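Long-range contacts in MDM10 isoform 1 (Saccharomyces cerevisiae, PDB 7BTX), which forms part of the ERMES complex tethering the endoplasmic reticulum to mitochondria and takes part in late assembly of the outer-membrane TOM translocase: residues D[43-48]-D[487-492]; D[276-281]-D[298-303]; D[202-207]-D[240-245]; D[425-430]-D[444-449]. One frame throughout, in Å; residues are numbered along the deposited sequence.

Contact 1: D[43-48]-D[487-492]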
# COMPACT_ATOMS: atom_id res chain seq x y z
N ILE D 43 16.95 1.99 3.19
CA ILE D 43 17.28 3.38 3.51
C ILE D 43 16.18 3.95 4.38
O ILE D 43 15.00 3.89 4.03
CB ILE D 43 17.46 4.21 2.23
CG1 ILE D 43 18.26 3.42 1.19
CG2 ILE D 43 18.15 5.52 2.55
CD1 ILE D 43 19.69 3.17 1.58
N HIS D 44 16.56 4.51 5.53
CA HIS D 44 15.61 4.88 6.57
C HIS D 44 15.99 6.24 7.12
O HIS D 44 17.12 6.43 7.57
CB HIS D 44 15.59 3.82 7.67
CG HIS D 44 14.53 4.04 8.70
ND1 HIS D 44 13.33 3.37 8.68
CD2 HIS D 44 14.50 4.83 9.80
CE1 HIS D 44 12.59 3.76 9.70
NE2 HIS D 44 13.28 4.64 10.40
N LEU D 45 15.06 7.19 7.07
CA LEU D 45 15.29 8.53 7.58
C LEU D 45 14.45 8.74 8.83
O LEU D 45 13.40 8.11 9.00
CB LEU D 45 14.94 9.60 6.55
CG LEU D 45 15.91 9.87 5.39
CD1 LEU D 45 15.78 8.86 4.26
CD2 LEU D 45 15.72 11.26 4.87
N GLN D 46 14.92 9.61 9.72
CA GLN D 46 14.23 9.87 10.97
C GLN D 46 14.60 11.25 11.48
O GLN D 46 15.77 11.62 11.46
CB GLN D 46 14.56 8.80 12.02
CG GLN D 46 14.01 9.10 13.39
CD GLN D 46 13.99 7.91 14.29
OE1 GLN D 46 14.37 6.81 13.90
NE2 GLN D 46 13.54 8.11 15.52
N ILE D 47 13.61 12.01 11.92
CA ILE D 47 13.83 13.29 12.56
C ILE D 47 13.02 13.33 13.84
O ILE D 47 11.85 12.93 13.85
CB ILE D 47 13.50 14.46 11.61
CG1 ILE D 47 13.47 15.80 12.35
CG2 ILE D 47 12.23 14.18 10.82
CD1 ILE D 47 13.63 16.99 11.45
N SER D 48 13.65 13.75 14.93
CA SER D 48 13.01 13.82 16.24
C SER D 48 13.13 15.24 16.78
O SER D 48 14.02 16.00 16.40
CB SER D 48 13.63 12.82 17.21
OG SER D 48 13.04 12.93 18.49
N ILE D 487 21.11 1.70 5.02
CA ILE D 487 21.62 2.95 5.58
C ILE D 487 20.52 3.55 6.45
O ILE D 487 19.33 3.30 6.25
CB ILE D 487 22.08 3.92 4.47
CG1 ILE D 487 22.94 3.19 3.44
CG2 ILE D 487 22.95 5.04 5.01
CD1 ILE D 487 23.31 4.02 2.24
N GLN D 488 20.92 4.32 7.46
CA GLN D 488 19.98 4.88 8.40
C GLN D 488 20.37 6.30 8.80
O GLN D 488 21.22 6.49 9.67
CB GLN D 488 19.87 4.00 9.64
CG GLN D 488 18.86 4.45 10.66
CD GLN D 488 18.14 3.29 11.29
OE1 GLN D 488 18.31 2.14 10.88
NE2 GLN D 488 17.31 3.58 12.28
N PHE D 489 19.77 7.29 8.16
CA PHE D 489 20.01 8.68 8.52
C PHE D 489 19.07 9.09 9.64
O PHE D 489 17.95 8.59 9.77
CB PHE D 489 19.81 9.60 7.31
CG PHE D 489 20.58 9.19 6.09
CD1 PHE D 489 20.01 8.36 5.13
CD2 PHE D 489 21.87 9.64 5.89
CE1 PHE D 489 20.72 7.99 4.01
CE2 PHE D 489 22.59 9.27 4.77
CZ PHE D 489 22.01 8.44 3.83
N GLN D 490 19.53 10.03 10.46
CA GLN D 490 18.79 10.37 11.67
C GLN D 490 19.21 11.75 12.15
O GLN D 490 20.40 12.05 12.19
CB GLN D 490 19.04 9.32 12.76
CG GLN D 490 18.60 9.71 14.14
CD GLN D 490 18.48 8.51 15.03
OE1 GLN D 490 18.33 7.39 14.56
NE2 GLN D 490 18.57 8.74 16.34
N TYR D 491 18.23 12.57 12.51
CA TYR D 491 18.47 13.88 13.08
C TYR D 491 17.62 14.02 14.34
O TYR D 491 16.52 13.47 14.42
CB TYR D 491 18.13 14.99 12.08
CG TYR D 491 18.33 16.39 12.60
CD1 TYR D 491 19.59 16.87 12.86
CD2 TYR D 491 17.25 17.22 12.83
CE1 TYR D 491 19.78 18.15 13.34
CE2 TYR D 491 17.42 18.49 13.31
CZ TYR D 491 18.69 18.95 13.56
OH TYR D 491 18.88 20.22 14.04
N SER D 492 18.14 14.73 15.34
CA SER D 492 17.43 14.89 16.59
C SER D 492 17.89 16.15 17.29
O SER D 492 19.05 16.56 17.15
CB SER D 492 17.62 13.69 17.53
OG SER D 492 16.93 12.55 17.04
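Ile487 lies alongside Ile43, with its CG1 3.7 Å from Ile43 CD1. CG1 of Ile43 stands anti to the carbonyl carbon (chi1 -42°), which carries CD1 out beside Ile487. Ile487 O accepts a weak bond from His44 N at 3.1 Å. Gln488 points the same way as His44, on the other side of the strands; its NE2 is 4.0 Å from His44 CD2, and amide and imidazole lie side by side with their planes 43° apart. At Phe489 the backbone N gives a weak bond to His44 O (2.8 Å), while the ring offers its edge, with CE1 3.9 Å from Ile43 CG2 in the ring plane.

The two chains run parallel, unlike the other strand pairings here. A first strand paired in parallel with the last is the closure seen in mitochondrial outer-membrane beta barrels. Strands 55-62 and 439-447 continue the pairing outward, beside 43-48 and 487-492 respectively. The alternation of Ile, Leu, Phe and Tyr with His, Gln and Ser fits a wall with one greasy and one polar side.

Gln490 follows on the polar side, its extended amide next to that of Gln46. Tyr491 is gripped at both backbone polar atoms: its N bonds to Gln46 O at 2.8 Å with an N-H...O angle of 158°, and its O receives Ser48 N at 2.9 Å. The Tyr491 ring presents its edge to Ile47, CD2 being 3.9 Å from Ile47 CD1. Ser492 OG turns a weak bond back to Tyr491 O.

Contact 2: D[276-281]-D[298-303]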
# COMPACT_ATOMS: atom_id res chain seq x y z
N GLY D 276 19.03 -27.20 28.71
CA GLY D 276 20.39 -27.68 28.58
C GLY D 276 21.29 -26.78 27.77
O GLY D 276 22.41 -27.19 27.44
N HIS D 277 20.85 -25.57 27.45
CA HIS D 277 21.57 -24.69 26.55
C HIS D 277 22.65 -23.93 27.32
O HIS D 277 22.47 -22.80 27.78
CB HIS D 277 20.61 -23.74 25.86
CG HIS D 277 21.26 -22.86 24.84
ND1 HIS D 277 21.50 -21.52 25.06
CD2 HIS D 277 21.72 -23.13 23.60
CE1 HIS D 277 22.08 -21.00 23.99
NE2 HIS D 277 22.23 -21.96 23.09
N ILE D 278 23.81 -24.58 27.46
CA ILE D 278 24.95 -23.94 28.09
C ILE D 278 25.56 -22.94 27.13
O ILE D 278 25.84 -23.25 25.97
CB ILE D 278 25.98 -24.99 28.53
CG1 ILE D 278 25.35 -25.97 29.51
CG2 ILE D 278 27.20 -24.33 29.14
CD1 ILE D 278 26.32 -26.95 30.12
N SER D 279 25.76 -21.72 27.61
CA SER D 279 26.48 -20.69 26.88
C SER D 279 27.77 -20.36 27.61
O SER D 279 27.97 -20.72 28.77
CB SER D 279 25.64 -19.43 26.71
OG SER D 279 26.47 -18.34 26.34
N SER D 280 28.65 -19.65 26.91
CA SER D 280 29.92 -19.23 27.48
C SER D 280 30.44 -18.06 26.67
O SER D 280 30.37 -18.08 25.44
CB SER D 280 30.93 -20.38 27.46
OG SER D 280 32.18 -19.95 27.97
N THR D 281 30.96 -17.04 27.34
CA THR D 281 31.31 -15.79 26.68
C THR D 281 32.61 -15.26 27.24
O THR D 281 32.74 -15.07 28.45
CB THR D 281 30.21 -14.75 26.88
OG1 THR D 281 29.06 -15.12 26.11
CG2 THR D 281 30.67 -13.38 26.44
N PHE D 298 26.81 -23.74 23.24
CA PHE D 298 26.75 -25.20 23.28
C PHE D 298 25.31 -25.65 23.48
O PHE D 298 24.39 -24.83 23.48
CB PHE D 298 27.66 -25.74 24.39
CG PHE D 298 28.12 -27.16 24.16
CD1 PHE D 298 28.73 -27.52 22.97
CD2 PHE D 298 27.88 -28.13 25.12
CE1 PHE D 298 29.14 -28.83 22.76
CE2 PHE D 298 28.27 -29.44 24.90
CZ PHE D 298 28.91 -29.79 23.72
N ASN D 299 25.10 -26.96 23.66
CA ASN D 299 23.80 -27.53 23.97
C ASN D 299 24.00 -28.88 24.62
O ASN D 299 25.00 -29.56 24.37
CB ASN D 299 22.96 -27.66 22.70
CG ASN D 299 21.48 -27.61 22.99
OD1 ASN D 299 20.98 -28.27 23.90
ND2 ASN D 299 20.75 -26.81 22.21
N LEU D 300 23.07 -29.28 25.48
CA LEU D 300 23.10 -30.62 26.06
C LEU D 300 21.91 -31.42 25.56
O LEU D 300 20.85 -30.87 25.24
CB LEU D 300 23.13 -30.54 27.58
CG LEU D 300 24.41 -29.99 28.21
CD1 LEU D 300 24.39 -30.21 29.71
CD2 LEU D 300 25.65 -30.62 27.59
N TYR D 301 22.12 -32.74 25.41
CA TYR D 301 21.21 -33.78 24.92
C TYR D 301 20.90 -33.66 23.43
O TYR D 301 20.23 -34.52 22.86
CB TYR D 301 19.89 -33.82 25.70
CG TYR D 301 20.03 -33.89 27.20
CD1 TYR D 301 20.47 -35.05 27.83
CD2 TYR D 301 19.68 -32.81 28.00
CE1 TYR D 301 20.59 -35.12 29.20
CE2 TYR D 301 19.79 -32.87 29.38
CZ TYR D 301 20.24 -34.03 29.97
OH TYR D 301 20.36 -34.09 31.34
N SER D 302 21.39 -32.60 22.78
CA SER D 302 21.20 -32.39 21.35
C SER D 302 22.43 -31.71 20.78
O SER D 302 22.30 -30.72 20.05
CB SER D 302 19.95 -31.55 21.09
OG SER D 302 20.00 -30.93 19.81
N ILE D 303 23.62 -32.24 21.11
CA ILE D 303 24.92 -31.56 21.06
C ILE D 303 25.21 -30.87 19.73
O ILE D 303 25.11 -31.46 18.65
CB ILE D 303 26.05 -32.55 21.43
CG1 ILE D 303 26.01 -33.83 20.59
CG2 ILE D 303 25.97 -32.91 22.91
CD1 ILE D 303 27.22 -34.71 20.77
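A sparse surface contact joins Gly276, His277 and Ile278 to Phe298, Asn299 and Leu300, where the chain enters strand 280-284 and where it leaves the antiparallel neighbour 292-297. The two segments therefore continue the hairpin beyond its regular ladder, at the margin of the barrel wall and past the ends of the two strands, with little backbone bonding left. Leu300 N gives a weak bond to Gly276 O at 2.9 Å. The same oxygen takes a second weak bond, from Ile278 N at 3.0 Å, which closes an inverse gamma turn centred on His277. Glycine suits position 276 twice over: phi is positive there (76°), and a CB would point at the Leu300 side chain, whose CB already lies 3.4 Å from Gly276 O.

With CG anti to the backbone N (chi1 -176°), the His277 imidazole reaches back to the opposite backbone, its CD2 3.2 Å from Phe298 O. Replacing the histidine with an alanine would probably leave Phe298 O without the ring that lies against it. Apolar contact comes from Ile278, whose CD1 meets Leu300 CD1 at 3.8 Å as the two side chains cross at a slant; Ile278 also touches Trp271. Isoleucine and leucine suit these places because their methyl groups are long enough to meet between the two backbones, where no polar partner is required. With one weak bond assigned across and one aliphatic contact, the pairing is probably loose and relies largely on the turn at His277.

Contact 3: D[202-207]-D[240-245]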
# COMPACT_ATOMS: atom_id res chain seq x y z
N SER D 202 1.32 -11.44 30.53
CA SER D 202 1.45 -12.13 29.25
C SER D 202 0.70 -13.45 29.28
O SER D 202 -0.29 -13.63 28.56
CB SER D 202 2.92 -12.34 28.91
OG SER D 202 3.60 -12.97 29.98
N ASP D 203 1.15 -14.39 30.11
CA ASP D 203 0.28 -15.52 30.40
C ASP D 203 -0.45 -15.23 31.70
O ASP D 203 -1.65 -14.93 31.71
CB ASP D 203 1.11 -16.80 30.53
CG ASP D 203 1.34 -17.48 29.20
OD1 ASP D 203 0.83 -16.99 28.17
OD2 ASP D 203 2.04 -18.52 29.18
N LEU D 204 0.28 -15.33 32.82
CA LEU D 204 0.05 -14.56 34.03
C LEU D 204 1.38 -14.33 34.73
O LEU D 204 1.44 -14.30 35.96
CB LEU D 204 -0.94 -15.24 34.98
CG LEU D 204 -2.38 -14.72 34.94
CD1 LEU D 204 -3.17 -15.25 36.12
CD2 LEU D 204 -2.42 -13.20 34.91
N LEU D 205 2.45 -14.17 33.94
CA LEU D 205 3.82 -14.54 34.27
C LEU D 205 4.35 -13.84 35.51
O LEU D 205 4.57 -12.62 35.51
CB LEU D 205 4.71 -14.22 33.07
CG LEU D 205 6.20 -14.51 33.15
CD1 LEU D 205 6.46 -15.99 33.03
CD2 LEU D 205 6.93 -13.75 32.07
N CYS D 206 4.57 -14.61 36.56
CA CYS D 206 5.28 -14.17 37.75
C CYS D 206 6.73 -14.60 37.63
O CYS D 206 7.06 -15.56 36.93
CB CYS D 206 4.65 -14.74 39.02
SG CYS D 206 5.40 -14.14 40.55
N GLY D 207 7.61 -13.89 38.32
CA GLY D 207 9.02 -14.19 38.15
C GLY D 207 9.85 -13.66 39.28
O GLY D 207 9.35 -13.03 40.21
N GLY D 240 4.70 -19.03 34.15
CA GLY D 240 3.46 -18.49 33.63
C GLY D 240 2.24 -19.23 34.15
O GLY D 240 2.02 -20.38 33.79
N LEU D 241 1.43 -18.56 34.96
CA LEU D 241 0.44 -19.23 35.79
C LEU D 241 -0.81 -19.73 35.08
O LEU D 241 -1.71 -20.27 35.73
CB LEU D 241 0.01 -18.30 36.93
CG LEU D 241 1.06 -18.08 38.02
CD1 LEU D 241 0.77 -16.81 38.78
CD2 LEU D 241 1.08 -19.27 38.95
N VAL D 242 -0.92 -19.57 33.75
CA VAL D 242 -2.03 -20.14 33.00
C VAL D 242 -1.57 -21.27 32.09
O VAL D 242 -2.37 -22.11 31.68
CB VAL D 242 -2.81 -19.06 32.21
CG1 VAL D 242 -3.17 -17.89 33.10
CG2 VAL D 242 -2.06 -18.61 30.97
N SER D 243 -0.29 -21.30 31.76
CA SER D 243 0.26 -22.43 31.01
C SER D 243 1.03 -23.39 31.90
O SER D 243 1.28 -24.53 31.48
CB SER D 243 1.18 -21.93 29.90
OG SER D 243 2.35 -21.33 30.43
N LEU D 244 1.43 -22.95 33.09
CA LEU D 244 2.27 -23.63 34.08
C LEU D 244 3.64 -23.97 33.50
O LEU D 244 4.27 -24.91 33.98
CB LEU D 244 1.63 -24.89 34.67
CG LEU D 244 0.60 -24.72 35.80
CD1 LEU D 244 -0.75 -24.23 35.28
CD2 LEU D 244 0.43 -26.02 36.58
N SER D 245 4.10 -23.25 32.49
CA SER D 245 5.38 -23.51 31.85
C SER D 245 6.49 -22.76 32.57
O SER D 245 6.57 -21.54 32.44
CB SER D 245 5.33 -23.10 30.39
OG SER D 245 5.61 -21.72 30.26
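Asp203 and Leu204 pack against the turn 240-245 that links strands 230-240 and 245-258 of the barrel wall; their own loop, 202-207, leads from strand 194-199 into strand 209-211. Outward along Asp203, CB comes first and lies 3.7 Å from Val242 CG2. CG follows, 4.0 Å from the same methyl group, and at the tip OD2 comes 3.1 Å from Ser243 OG. This is a likely but unsettled hydrogen bond, because the hydroxyl proton has another acceptor within reach. CG stands anti to the carbonyl carbon (chi1 -86°), which swings the carboxylate toward the turn. With an alanine in place of Asp203, the carboxylate facing Ser243 OG would be gone, and that hydroxyl would probably be left to its neighbour Ser245.

The turn itself is closed by Leu244 N bonding to Gly240 O at 2.7 Å. Leu204 covers the next residues: its CB meets Leu241 CB at 3.8 Å, and its CG meets Val242 CG1 at 3.7 Å, with the Leu204 and Val242 side chains crossing at about a right angle. Leucine and valine suit this place because dispersion contact needs no partner in a set direction. Leu205 turns its CB away from the turn and packs on the backbone of another protein chain, yet its CD1 still lies 3.7 Å from Gly240 N.

Contact 4: D[425-430]-D[444-449]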
# COMPACT_ATOMS: atom_id res chain seq x y z
N LYS D 425 27.00 -18.89 9.54
CA LYS D 425 28.07 -18.52 8.61
C LYS D 425 27.81 -17.14 7.99
O LYS D 425 27.79 -16.97 6.77
CB LYS D 425 28.26 -19.60 7.53
CG LYS D 425 29.67 -19.67 6.94
CD LYS D 425 30.76 -19.41 7.97
CE LYS D 425 32.14 -19.44 7.34
NZ LYS D 425 33.17 -18.82 8.22
N THR D 426 27.62 -16.16 8.86
CA THR D 426 27.35 -14.80 8.44
C THR D 426 28.49 -13.89 8.86
O THR D 426 29.42 -14.30 9.55
CB THR D 426 26.04 -14.28 9.04
OG1 THR D 426 26.09 -14.37 10.47
CG2 THR D 426 24.86 -15.09 8.54
N LEU D 427 28.41 -12.64 8.41
CA LEU D 427 29.37 -11.61 8.81
C LEU D 427 28.64 -10.28 8.73
O LEU D 427 28.45 -9.74 7.65
CB LEU D 427 30.60 -11.63 7.92
CG LEU D 427 31.61 -10.49 8.06
CD1 LEU D 427 32.16 -10.42 9.46
CD2 LEU D 427 32.73 -10.63 7.06
N LYS D 428 28.20 -9.78 9.88
CA LYS D 428 27.54 -8.49 9.93
C LYS D 428 28.58 -7.39 10.11
O LYS D 428 29.47 -7.50 10.94
CB LYS D 428 26.53 -8.44 11.07
CG LYS D 428 25.38 -9.40 10.91
CD LYS D 428 24.93 -9.95 12.24
CE LYS D 428 24.35 -8.87 13.12
NZ LYS D 428 23.89 -9.42 14.42
N LEU D 429 28.46 -6.34 9.32
CA LEU D 429 29.26 -5.15 9.48
C LEU D 429 28.34 -3.97 9.72
O LEU D 429 27.21 -3.94 9.22
CB LEU D 429 30.13 -4.87 8.26
CG LEU D 429 31.16 -5.92 7.84
CD1 LEU D 429 30.63 -6.77 6.71
CD2 LEU D 429 32.45 -5.24 7.44
N LEU D 430 28.81 -2.99 10.49
CA LEU D 430 27.98 -1.84 10.81
C LEU D 430 28.87 -0.66 11.13
O LEU D 430 29.76 -0.77 11.97
CB LEU D 430 27.06 -2.13 12.00
CG LEU D 430 26.06 -1.04 12.38
CD1 LEU D 430 24.90 -1.02 11.42
CD2 LEU D 430 25.57 -1.23 13.79
N THR D 444 25.88 -3.71 6.59
CA THR D 444 25.58 -4.81 5.69
C THR D 444 25.77 -6.14 6.40
O THR D 444 26.33 -6.22 7.50
CB THR D 444 26.47 -4.77 4.44
OG1 THR D 444 26.07 -5.82 3.54
CG2 THR D 444 27.92 -4.97 4.81
N GLU D 445 25.30 -7.20 5.75
CA GLU D 445 25.47 -8.56 6.22
C GLU D 445 25.89 -9.42 5.03
O GLU D 445 25.42 -9.21 3.92
CB GLU D 445 24.18 -9.11 6.83
CG GLU D 445 24.33 -10.45 7.50
CD GLU D 445 23.03 -10.97 8.07
OE1 GLU D 445 21.97 -10.39 7.77
OE2 GLU D 445 23.06 -11.97 8.82
N LEU D 446 26.80 -10.35 5.26
CA LEU D 446 27.23 -11.26 4.21
C LEU D 446 26.90 -12.69 4.63
O LEU D 446 26.72 -12.98 5.80
CB LEU D 446 28.73 -11.11 3.94
CG LEU D 446 29.24 -9.67 3.81
CD1 LEU D 446 30.73 -9.65 3.60
CD2 LEU D 446 28.55 -8.96 2.68
N VAL D 447 26.79 -13.57 3.64
CA VAL D 447 26.59 -15.00 3.88
C VAL D 447 27.61 -15.75 3.04
O VAL D 447 27.65 -15.59 1.82
CB VAL D 447 25.16 -15.44 3.52
CG1 VAL D 447 25.05 -16.95 3.57
CG2 VAL D 447 24.15 -14.83 4.48
N PHE D 448 28.43 -16.57 3.70
CA PHE D 448 29.67 -17.04 3.11
C PHE D 448 29.56 -18.40 2.44
O PHE D 448 30.59 -18.95 2.04
CB PHE D 448 30.76 -17.08 4.18
CG PHE D 448 31.56 -15.83 4.26
CD1 PHE D 448 32.69 -15.66 3.48
CD2 PHE D 448 31.17 -14.80 5.10
CE1 PHE D 448 33.43 -14.49 3.55
CE2 PHE D 448 31.90 -13.64 5.17
CZ PHE D 448 33.03 -13.48 4.39
N THR D 449 28.37 -18.96 2.29
CA THR D 449 28.21 -20.18 1.50
C THR D 449 26.82 -20.24 0.87
O THR D 449 26.69 -20.12 -0.35
CB THR D 449 28.44 -21.45 2.36
OG1 THR D 449 29.84 -21.61 2.61
CG2 THR D 449 27.91 -22.69 1.65
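Leu427 overlaps the edge of the Phe448 ring: its CB lies 3.6 Å from CE2, in the plane of the ring. Its CD2 closes on the same CE2, since CG anti to the backbone N (chi1 171°) turns the branch toward the ring. Leu446 and Leu429 join this apolar side, where Leu429 CD1 also meets Thr444 CG2 at 3.8 Å. The beta-branched threonine offers a methyl group here while its OG1 turns to the backbone. On the other side of the sheet Lys428 and Glu445 run side by side, CG to CG at 3.7 Å, and Thr426 CG2 touches Glu445 OE2 at 3.6 Å.

The strands 426-434 and 439-447 form a beta hairpin of the barrel wall; the axes of 426-430 and 444-447 run 165° apart, close to antiparallel. Leu427 with Leu446 and Leu429 with Thr444 are the hydrogen-bonded pairs; Leu429 N to Thr444 O, at 2.8 Å, is nearly straight. Beyond the last pair Phe448 N still reaches Lys425 O at 3.2 Å, with an N-H...O angle of 164°. Strand 413-420 lies beside 426-430.

The charged ends part company. Lys428 NZ stays 6.2 Å from Glu445 OE2, and it is held instead by the carbonyls of Leu35 and Phe37, with a cation-pi contact to the Phe37 ring; Glu445 touches Lys484. The pair therefore probably attracts only at a distance, while the aliphatic stems do the packing. Backbone bonds set the register; one face is mainly apolar, and the other, with Thr426, Lys428, Glu445 and Val447, is mixed, its lysine bound to the chain N-terminal to the barrel's first strand.

In the fold
From the N terminus, 43-48 is met first, but its partner 487-492 comes almost at the end, so contact 1, pairing the first strand with the last, closes the largest loop and the other three nest inside it. Contact 3 joins the loop between strands 194-199 and 209-211 to the turn after strand 230-240. Contact 2 follows in series, 276-281 with 298-303, beyond the ends of strands 280-284 and 292-297. Contact 4 joins the next-to-last strands, 426-434 and 439-447, followed in the chain by 491-492. None of them cross. Contacts 1 and 4 approach most closely, nearest atoms about 7 Å apart, while contacts 1 and 2 lie on opposite sides of the chain's centre.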